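Long-range contact in homoaconitase small subunit (Methanocaldococcus jannaschii, PDB 2PKP), which forms, with its large-subunit partner, a hydro-lyase that interconverts homocitrate, cis-homoaconitate and homoisocitrate and accepts a broad range of cis-unsaturated tricarboxylic acids: residues H8-P21 against H36-V49. Sequence-based numbering, arbitrary orientation.
Sequences HKFGDDVDTDAIIP and HCMAGIDENFPKKV. With ZN (zinc ion), chain B.
F10 and M38 meet methyl to ring: M38 CE sits 3.6 Å from the F10 ring centroid and 7° off its normal, a CH-pi contact with the Met-aromatic sulfur farther out. Bends at chi2 and chi3 curl the M38 methyl back over that face, while V14 CG1 touches CE at 3.8 Å. F10 in turn presents its edge to the F45 face in an offset edge-to-face pair, planes at 62°. F45 CE1 then points into the H8 face, centroids 5.2 Å apart with planes at 80°. Within the swivel domain fold of the LeuD family, this H8-F10-F45 aromatic cluster joins the end of strand 2-9 to helix 45-48; F10, F45 and M38 also touch I55 of strand 54-57. D13, which binds zinc with C63, lies in the loop between F10 and helix 16-19 and does not touch 36-49. With an alanine at F10, the M38 methyl would probably lose the ring beneath it, and F45 CD1 and I41 CD1 their aromatic neighbour. Two backbone bonds fix the end of helix 16-19: M38 N to I19 O (2.6 Å) and G40 N to A18 O (2.8 Å). I41, though exposed, packs tightly, its CD1 3.3 Å from F10 CD1 and its CG2 on A18 CB. Toward solvent the contact thins at P21, whose CG approaches G40 N at 3.8 Å and whose CD meets A39 CB more loosely.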
ATOM      1  N   HIS A   8      -2.713  15.718  -4.318  1.00 15.15           N
ATOM      2  CA  HIS A   8      -2.368  16.932  -3.584  1.00 15.92           C
ATOM      3  C   HIS A   8      -1.379  17.613  -4.510  1.00 15.20           C
ATOM      4  O   HIS A   8      -0.244  17.161  -4.665  1.00 13.76           O
ATOM      5  CB  HIS A   8      -1.735  16.597  -2.233  1.00 16.17           C
ATOM      6  CG  HIS A   8      -2.674  15.908  -1.290  1.00 16.47           C
ATOM      7  ND1 HIS A   8      -2.824  14.537  -1.254  1.00 19.60           N
ATOM      8  CD2 HIS A   8      -3.545  16.405  -0.382  1.00 14.43           C
ATOM      9  CE1 HIS A   8      -3.745  14.221  -0.363  1.00 17.06           C
ATOM     10  NE2 HIS A   8      -4.201  15.334   0.180  1.00 20.19           N
ATOM     11  N   LYS A   9      -1.834  18.687  -5.146  1.00 14.10           N
ATOM     12  CA  LYS A   9      -1.028  19.390  -6.126  1.00 15.44           C
ATOM     13  C   LYS A   9      -0.140  20.532  -5.644  1.00 15.52           C
ATOM     14  O   LYS A   9      -0.564  21.400  -4.885  1.00 16.34           O
ATOM     15  CB  LYS A   9      -1.922  19.898  -7.259  1.00 14.40           C
ATOM     16  CG  LYS A   9      -1.112  20.535  -8.365  1.00 16.34           C
ATOM     17  CD  LYS A   9      -1.899  20.786  -9.623  1.00 25.56           C
ATOM     18  CE  LYS A   9      -0.933  21.088 -10.775  1.00 24.22           C
ATOM     19  NZ  LYS A   9      -1.631  21.280 -12.060  1.00 25.03           N
ATOM     20  N   PHE A  10       1.092  20.520  -6.134  1.00 18.02           N
ATOM     21  CA  PHE A  10       2.096  21.525  -5.813  1.00 15.69           C
ATOM     22  C   PHE A  10       2.696  22.034  -7.127  1.00 17.31           C
ATOM     23  O   PHE A  10       2.480  21.432  -8.186  1.00 16.90           O
ATOM     24  CB  PHE A  10       3.177  20.897  -4.938  1.00 17.90           C
ATOM     25  CG  PHE A  10       2.661  20.379  -3.628  1.00 20.89           C
ATOM     26  CD1 PHE A  10       2.664  21.186  -2.492  1.00 21.58           C
ATOM     27  CD2 PHE A  10       2.152  19.088  -3.528  1.00 19.68           C
ATOM     28  CE1 PHE A  10       2.169  20.714  -1.274  1.00 21.44           C
ATOM     29  CE2 PHE A  10       1.652  18.603  -2.316  1.00 20.00           C
ATOM     30  CZ  PHE A  10       1.661  19.416  -1.187  1.00 19.91           C
ATOM     31  N   GLY A  11       3.448  23.133  -7.056  1.00 14.75           N
ATOM     32  CA  GLY A  11       4.042  23.707  -8.252  1.00 14.94           C
ATOM     33  C   GLY A  11       5.413  23.197  -8.653  1.00 16.44           C
ATOM     34  O   GLY A  11       5.755  22.031  -8.437  1.00 16.51           O
ATOM     35  N   ASP A  12       6.198  24.083  -9.260  1.00 19.22           N
ATOM     36  CA  ASP A  12       7.546  23.755  -9.713  1.00 19.40           C
ATOM     37  C   ASP A  12       8.586  23.902  -8.612  1.00 21.07           C
ATOM     38  O   ASP A  12       8.376  24.593  -7.615  1.00 18.28           O
ATOM     39  CB  ASP A  12       7.971  24.659 -10.883  1.00 22.16           C
ATOM     40  CG  ASP A  12       7.119  24.468 -12.124  1.00 27.58           C
ATOM     41  OD1 ASP A  12       6.823  23.307 -12.479  1.00 29.61           O
ATOM     42  OD2 ASP A  12       6.760  25.483 -12.756  1.00 29.94           O
ATOM     43  N   ASP A  13       9.709  23.228  -8.816  1.00 22.78           N
ATOM     44  CA  ASP A  13      10.845  23.275  -7.913  1.00 25.57           C
ATOM     45  C   ASP A  13      10.574  23.034  -6.437  1.00 25.79           C
ATOM     46  O   ASP A  13      11.102  23.752  -5.585  1.00 24.50           O
ATOM     47  CB  ASP A  13      11.569  24.615  -8.071  1.00 28.85           C
ATOM     48  CG  ASP A  13      13.002  24.554  -7.594  1.00 31.38           C
ATOM     49  OD1 ASP A  13      13.731  23.658  -8.068  1.00 35.61           O
ATOM     50  OD2 ASP A  13      13.402  25.390  -6.755  1.00 33.64           O
ATOM     51  N   VAL A  14       9.758  22.034  -6.125  1.00 26.27           N
ATOM     52  CA  VAL A  14       9.487  21.709  -4.730  1.00 24.85           C
ATOM     53  C   VAL A  14      10.723  20.967  -4.224  1.00 27.58           C
ATOM     54  O   VAL A  14      10.892  19.777  -4.497  1.00 27.37           O
ATOM     55  CB  VAL A  14       8.268  20.796  -4.598  1.00 25.02           C
ATOM     56  CG1 VAL A  14       8.066  20.429  -3.144  1.00 23.30           C
ATOM     57  CG2 VAL A  14       7.038  21.490  -5.160  1.00 21.28           C
ATOM     58  N   ASP A  15      11.584  21.667  -3.488  1.00 27.94           N
ATOM     59  CA  ASP A  15      12.827  21.064  -3.001  1.00 27.81           C
ATOM     60  C   ASP A  15      12.712  20.265  -1.714  1.00 25.78           C
ATOM     61  O   ASP A  15      11.689  20.296  -1.038  1.00 25.20           O
ATOM     62  CB  ASP A  15      13.915  22.137  -2.836  1.00 30.32           C
ATOM     63  CG  ASP A  15      13.582  23.154  -1.759  1.00 31.97           C
ATOM     64  OD1 ASP A  15      13.386  22.759  -0.589  1.00 32.60           O
ATOM     65  OD2 ASP A  15      13.522  24.356  -2.087  1.00 36.54           O
ATOM     66  N   THR A  16      13.785  19.553  -1.386  1.00 26.22           N
ATOM     67  CA  THR A  16      13.832  18.721  -0.191  1.00 30.96           C
ATOM     68  C   THR A  16      13.491  19.459   1.101  1.00 32.18           C
ATOM     69  O   THR A  16      12.896  18.872   2.005  1.00 34.32           O
ATOM     70  CB  THR A  16      15.214  18.052  -0.033  1.00 32.25           C
ATOM     71  OG1 THR A  16      16.242  19.046  -0.112  1.00 34.81           O
ATOM     72  CG2 THR A  16      15.431  17.010  -1.129  1.00 35.61           C
ATOM     73  N   ASP A  17      13.859  20.734   1.196  1.00 33.05           N
ATOM     74  CA  ASP A  17      13.558  21.503   2.405  1.00 34.71           C
ATOM     75  C   ASP A  17      12.070  21.783   2.537  1.00 32.61           C
ATOM     76  O   ASP A  17      11.543  21.881   3.643  1.00 31.67           O
ATOM     77  CB  ASP A  17      14.336  22.819   2.419  1.00 39.22           C
ATOM     78  CG  ASP A  17      15.792  22.617   2.768  1.00 40.95           C
ATOM     79  OD1 ASP A  17      16.064  22.066   3.858  1.00 41.61           O
ATOM     80  OD2 ASP A  17      16.659  23.000   1.956  1.00 44.00           O
ATOM     81  N   ALA A  18      11.399  21.919   1.399  1.00 29.96           N
ATOM     82  CA  ALA A  18       9.964  22.151   1.394  1.00 27.63           C
ATOM     83  C   ALA A  18       9.300  20.831   1.777  1.00 25.68           C
ATOM     84  O   ALA A  18       8.316  20.805   2.511  1.00 26.47           O
ATOM     85  CB  ALA A  18       9.506  22.584   0.010  1.00 24.88           C
ATOM     86  N   ILE A  19       9.869  19.734   1.284  1.00 23.82           N
ATOM     87  CA  ILE A  19       9.347  18.401   1.552  1.00 24.10           C
ATOM     88  C   ILE A  19       9.524  18.005   3.018  1.00 24.98           C
ATOM     89  O   ILE A  19       8.609  17.463   3.640  1.00 22.88           O
ATOM     90  CB  ILE A  19      10.039  17.354   0.639  1.00 22.92           C
ATOM     91  CG1 ILE A  19       9.676  17.634  -0.823  1.00 20.78           C
ATOM     92  CG2 ILE A  19       9.628  15.940   1.035  1.00 22.26           C
ATOM     93  CD1 ILE A  19      10.441  16.787  -1.817  1.00 18.11           C
ATOM     94  N   ILE A  20      10.703  18.274   3.561  1.00 25.63           N
ATOM     95  CA  ILE A  20      10.998  17.954   4.955  1.00 26.72           C
ATOM     96  C   ILE A  20      12.068  18.922   5.463  1.00 29.50           C
ATOM     97  O   ILE A  20      13.263  18.674   5.334  1.00 31.72           O
ATOM     98  CB  ILE A  20      11.480  16.480   5.107  1.00 23.95           C
ATOM     99  CG1 ILE A  20      11.783  16.170   6.577  1.00 25.34           C
ATOM    100  CG2 ILE A  20      12.698  16.224   4.239  1.00 23.78           C
ATOM    101  CD1 ILE A  20      10.563  16.168   7.472  1.00 23.21           C
ATOM    102  N   PRO A  21      11.638  20.056   6.033  1.00 32.98           N
ATOM    103  CA  PRO A  21      12.530  21.089   6.569  1.00 35.90           C
ATOM    104  C   PRO A  21      13.726  20.546   7.346  1.00 37.94           C
ATOM    105  O   PRO A  21      13.592  19.633   8.160  1.00 37.51           O
ATOM    106  CB  PRO A  21      11.598  21.919   7.434  1.00 34.65           C
ATOM    107  CG  PRO A  21      10.333  21.889   6.628  1.00 34.41           C
ATOM    108  CD  PRO A  21      10.227  20.428   6.246  1.00 31.95           C
ATOM    109  N   HIS A  36       5.774  15.710   9.177  1.00 23.68           N
ATOM    110  CA  HIS A  36       6.099  17.048   8.695  1.00 23.76           C
ATOM    111  C   HIS A  36       6.343  17.077   7.194  1.00 22.90           C
ATOM    112  O   HIS A  36       7.014  17.966   6.676  1.00 24.82           O
ATOM    113  CB  HIS A  36       7.309  17.608   9.446  1.00 23.65           C
ATOM    114  CG  HIS A  36       7.051  17.801  10.908  1.00 25.56           C
ATOM    115  ND1 HIS A  36       7.348  16.841  11.850  1.00 26.19           N
ATOM    116  CD2 HIS A  36       6.428  18.803  11.575  1.00 23.15           C
ATOM    117  CE1 HIS A  36       6.917  17.239  13.033  1.00 26.49           C
ATOM    118  NE2 HIS A  36       6.356  18.427  12.895  1.00 27.94           N
ATOM    119  N   CYS A  37       5.772  16.099   6.498  1.00 23.51           N
ATOM    120  CA  CYS A  37       5.913  16.011   5.056  1.00 21.45           C
ATOM    121  C   CYS A  37       5.282  17.231   4.389  1.00 21.61           C
ATOM    122  O   CYS A  37       4.150  17.601   4.701  1.00 21.97           O
ATOM    123  CB  CYS A  37       5.245  14.731   4.544  1.00 24.84           C
ATOM    124  SG  CYS A  37       5.503  14.437   2.779  1.00 18.65           S
ATOM    125  N   MET A  38       6.025  17.851   3.476  1.00 19.70           N
ATOM    126  CA  MET A  38       5.563  19.038   2.747  1.00 23.76           C
ATOM    127  C   MET A  38       5.323  20.254   3.647  1.00 25.66           C
ATOM    128  O   MET A  38       4.780  21.264   3.193  1.00 25.05           O
ATOM    129  CB  MET A  38       4.267  18.742   1.980  1.00 22.46           C
ATOM    130  CG  MET A  38       4.303  17.494   1.123  1.00 22.36           C
ATOM    131  SD  MET A  38       5.725  17.470   0.031  1.00 21.29           S
ATOM    132  CE  MET A  38       5.290  18.742  -1.127  1.00 18.89           C
ATOM    133  N   ALA A  39       5.721  20.162   4.914  1.00 26.79           N
ATOM    134  CA  ALA A  39       5.519  21.262   5.857  1.00 29.72           C
ATOM    135  C   ALA A  39       6.221  22.535   5.409  1.00 31.87           C
ATOM    136  O   ALA A  39       5.876  23.626   5.856  1.00 33.37           O
ATOM    137  CB  ALA A  39       6.008  20.863   7.246  1.00 32.44           C
ATOM    138  N   GLY A  40       7.199  22.386   4.518  1.00 32.98           N
ATOM    139  CA  GLY A  40       7.938  23.529   4.018  1.00 32.19           C
ATOM    140  C   GLY A  40       7.114  24.486   3.178  1.00 34.05           C
ATOM    141  O   GLY A  40       7.427  25.673   3.110  1.00 34.78           O
ATOM    142  N   ILE A  41       6.067  23.983   2.528  1.00 34.61           N
ATOM    143  CA  ILE A  41       5.222  24.840   1.708  1.00 34.52           C
ATOM    144  C   ILE A  41       3.745  24.760   2.075  1.00 34.35           C
ATOM    145  O   ILE A  41       2.978  25.676   1.778  1.00 35.82           O
ATOM    146  CB  ILE A  41       5.395  24.536   0.200  1.00 36.09           C
ATOM    147  CG1 ILE A  41       5.324  23.034  -0.054  1.00 35.38           C
ATOM    148  CG2 ILE A  41       6.726  25.091  -0.288  1.00 37.85           C
ATOM    149  CD1 ILE A  41       5.503  22.668  -1.516  1.00 37.89           C
ATOM    150  N   ASP A  42       3.341  23.672   2.724  1.00 34.92           N
ATOM    151  CA  ASP A  42       1.953  23.523   3.144  1.00 32.83           C
ATOM    152  C   ASP A  42       1.865  22.880   4.522  1.00 31.40           C
ATOM    153  O   ASP A  42       1.907  21.663   4.657  1.00 23.99           O
ATOM    154  CB  ASP A  42       1.165  22.693   2.133  1.00 33.86           C
ATOM    155  CG  ASP A  42      -0.293  22.544   2.523  1.00 38.39           C
ATOM    156  OD1 ASP A  42      -0.760  23.319   3.390  1.00 39.30           O
ATOM    157  OD2 ASP A  42      -0.974  21.660   1.961  1.00 40.63           O
ATOM    158  N   GLU A  43       1.737  23.718   5.543  1.00 33.17           N
ATOM    159  CA  GLU A  43       1.661  23.251   6.923  1.00 37.01           C
ATOM    160  C   GLU A  43       0.420  22.411   7.206  1.00 36.22           C
ATOM    161  O   GLU A  43       0.316  21.783   8.256  1.00 38.22           O
ATOM    162  CB  GLU A  43       1.689  24.442   7.885  1.00 38.35           C
ATOM    163  CG  GLU A  43       0.515  25.404   7.724  1.00 44.26           C
ATOM    164  CD  GLU A  43       0.627  26.275   6.482  1.00 47.29           C
ATOM    165  OE1 GLU A  43      -0.316  27.052   6.216  1.00 48.57           O
ATOM    166  OE2 GLU A  43       1.657  26.191   5.778  1.00 48.77           O
ATOM    167  N   ASN A  44      -0.520  22.399   6.271  1.00 37.80           N
ATOM    168  CA  ASN A  44      -1.744  21.633   6.457  1.00 38.48           C
ATOM    169  C   ASN A  44      -1.689  20.235   5.827  1.00 36.87           C
ATOM    170  O   ASN A  44      -2.556  19.403   6.097  1.00 37.20           O
ATOM    171  CB  ASN A  44      -2.926  22.415   5.878  1.00 42.73           C
ATOM    172  CG  ASN A  44      -3.133  23.764   6.561  1.00 47.18           C
ATOM    173  OD1 ASN A  44      -3.782  24.656   6.009  1.00 48.64           O
ATOM    174  ND2 ASN A  44      -2.594  23.915   7.769  1.00 48.17           N
ATOM    175  N   PHE A  45      -0.673  19.972   5.006  1.00 32.81           N
ATOM    176  CA  PHE A  45      -0.545  18.673   4.337  1.00 28.21           C
ATOM    177  C   PHE A  45      -0.601  17.461   5.268  1.00 28.11           C
ATOM    178  O   PHE A  45      -1.401  16.554   5.063  1.00 24.65           O
ATOM    179  CB  PHE A  45       0.755  18.602   3.524  1.00 26.71           C
ATOM    180  CG  PHE A  45       0.894  17.335   2.722  1.00 20.06           C
ATOM    181  CD1 PHE A  45       0.199  17.172   1.531  1.00 18.55           C
ATOM    182  CD2 PHE A  45       1.680  16.286   3.185  1.00 18.90           C
ATOM    183  CE1 PHE A  45       0.279  15.976   0.816  1.00 19.39           C
ATOM    184  CE2 PHE A  45       1.765  15.086   2.476  1.00 16.25           C
ATOM    185  CZ  PHE A  45       1.062  14.935   1.290  1.00 14.39           C
ATOM    186  N   PRO A  46       0.251  17.427   6.305  1.00 29.19           N
ATOM    187  CA  PRO A  46       0.252  16.290   7.232  1.00 30.44           C
ATOM    188  C   PRO A  46      -1.126  15.951   7.807  1.00 32.65           C
ATOM    189  O   PRO A  46      -1.414  14.793   8.103  1.00 31.81           O
ATOM    190  CB  PRO A  46       1.234  16.731   8.319  1.00 30.72           C
ATOM    191  CG  PRO A  46       2.167  17.629   7.589  1.00 26.86           C
ATOM    192  CD  PRO A  46       1.219  18.446   6.744  1.00 29.45           C
ATOM    193  N   LYS A  47      -1.972  16.967   7.957  1.00 33.85           N
ATOM    194  CA  LYS A  47      -3.312  16.778   8.508  1.00 36.74           C
ATOM    195  C   LYS A  47      -4.377  16.463   7.454  1.00 35.50           C
ATOM    196  O   LYS A  47      -5.475  16.023   7.795  1.00 34.64           O
ATOM    197  CB  LYS A  47      -3.731  18.030   9.292  1.00 38.85           C
ATOM    198  CG  LYS A  47      -2.736  18.458  10.369  1.00 44.83           C
ATOM    199  CD  LYS A  47      -2.594  17.407  11.463  1.00 47.67           C
ATOM    200  CE  LYS A  47      -1.584  17.844  12.515  1.00 51.59           C
ATOM    201  NZ  LYS A  47      -1.547  16.917  13.684  1.00 54.04           N
ATOM    202  N   LYS A  48      -4.056  16.691   6.182  1.00 33.23           N
ATOM    203  CA  LYS A  48      -4.998  16.433   5.090  1.00 32.89           C
ATOM    204  C   LYS A  48      -4.751  15.101   4.383  1.00 32.28           C
ATOM    205  O   LYS A  48      -5.693  14.431   3.957  1.00 32.58           O
ATOM    206  CB  LYS A  48      -4.917  17.534   4.027  1.00 34.92           C
ATOM    207  CG  LYS A  48      -5.226  18.945   4.487  1.00 42.02           C
ATOM    208  CD  LYS A  48      -4.920  19.929   3.360  1.00 46.96           C
ATOM    209  CE  LYS A  48      -5.243  21.368   3.746  1.00 50.18           C
ATOM    210  NZ  LYS A  48      -4.807  22.338   2.697  1.00 50.68           N
ATOM    211  N   VAL A  49      -3.481  14.732   4.245  1.00 29.33           N
ATOM    212  CA  VAL A  49      -3.108  13.507   3.548  1.00 27.45           C
ATOM    213  C   VAL A  49      -3.646  12.224   4.177  1.00 27.06           C
ATOM    214  O   VAL A  49      -3.738  12.100   5.398  1.00 25.47           O
ATOM    215  CB  VAL A  49      -1.569  13.391   3.421  1.00 26.05           C
ATOM    216  CG1 VAL A  49      -0.939  13.221   4.794  1.00 27.22           C
ATOM    217  CG2 VAL A  49      -1.207  12.226   2.518  1.00 29.81           C
TER
HETATM  218 ZN    ZN B 171      15.409  23.922  -6.892  1.00 36.31          ZN
HETATM  219  O   HOH W   1      15.293  24.489  -5.015  1.00 28.51           O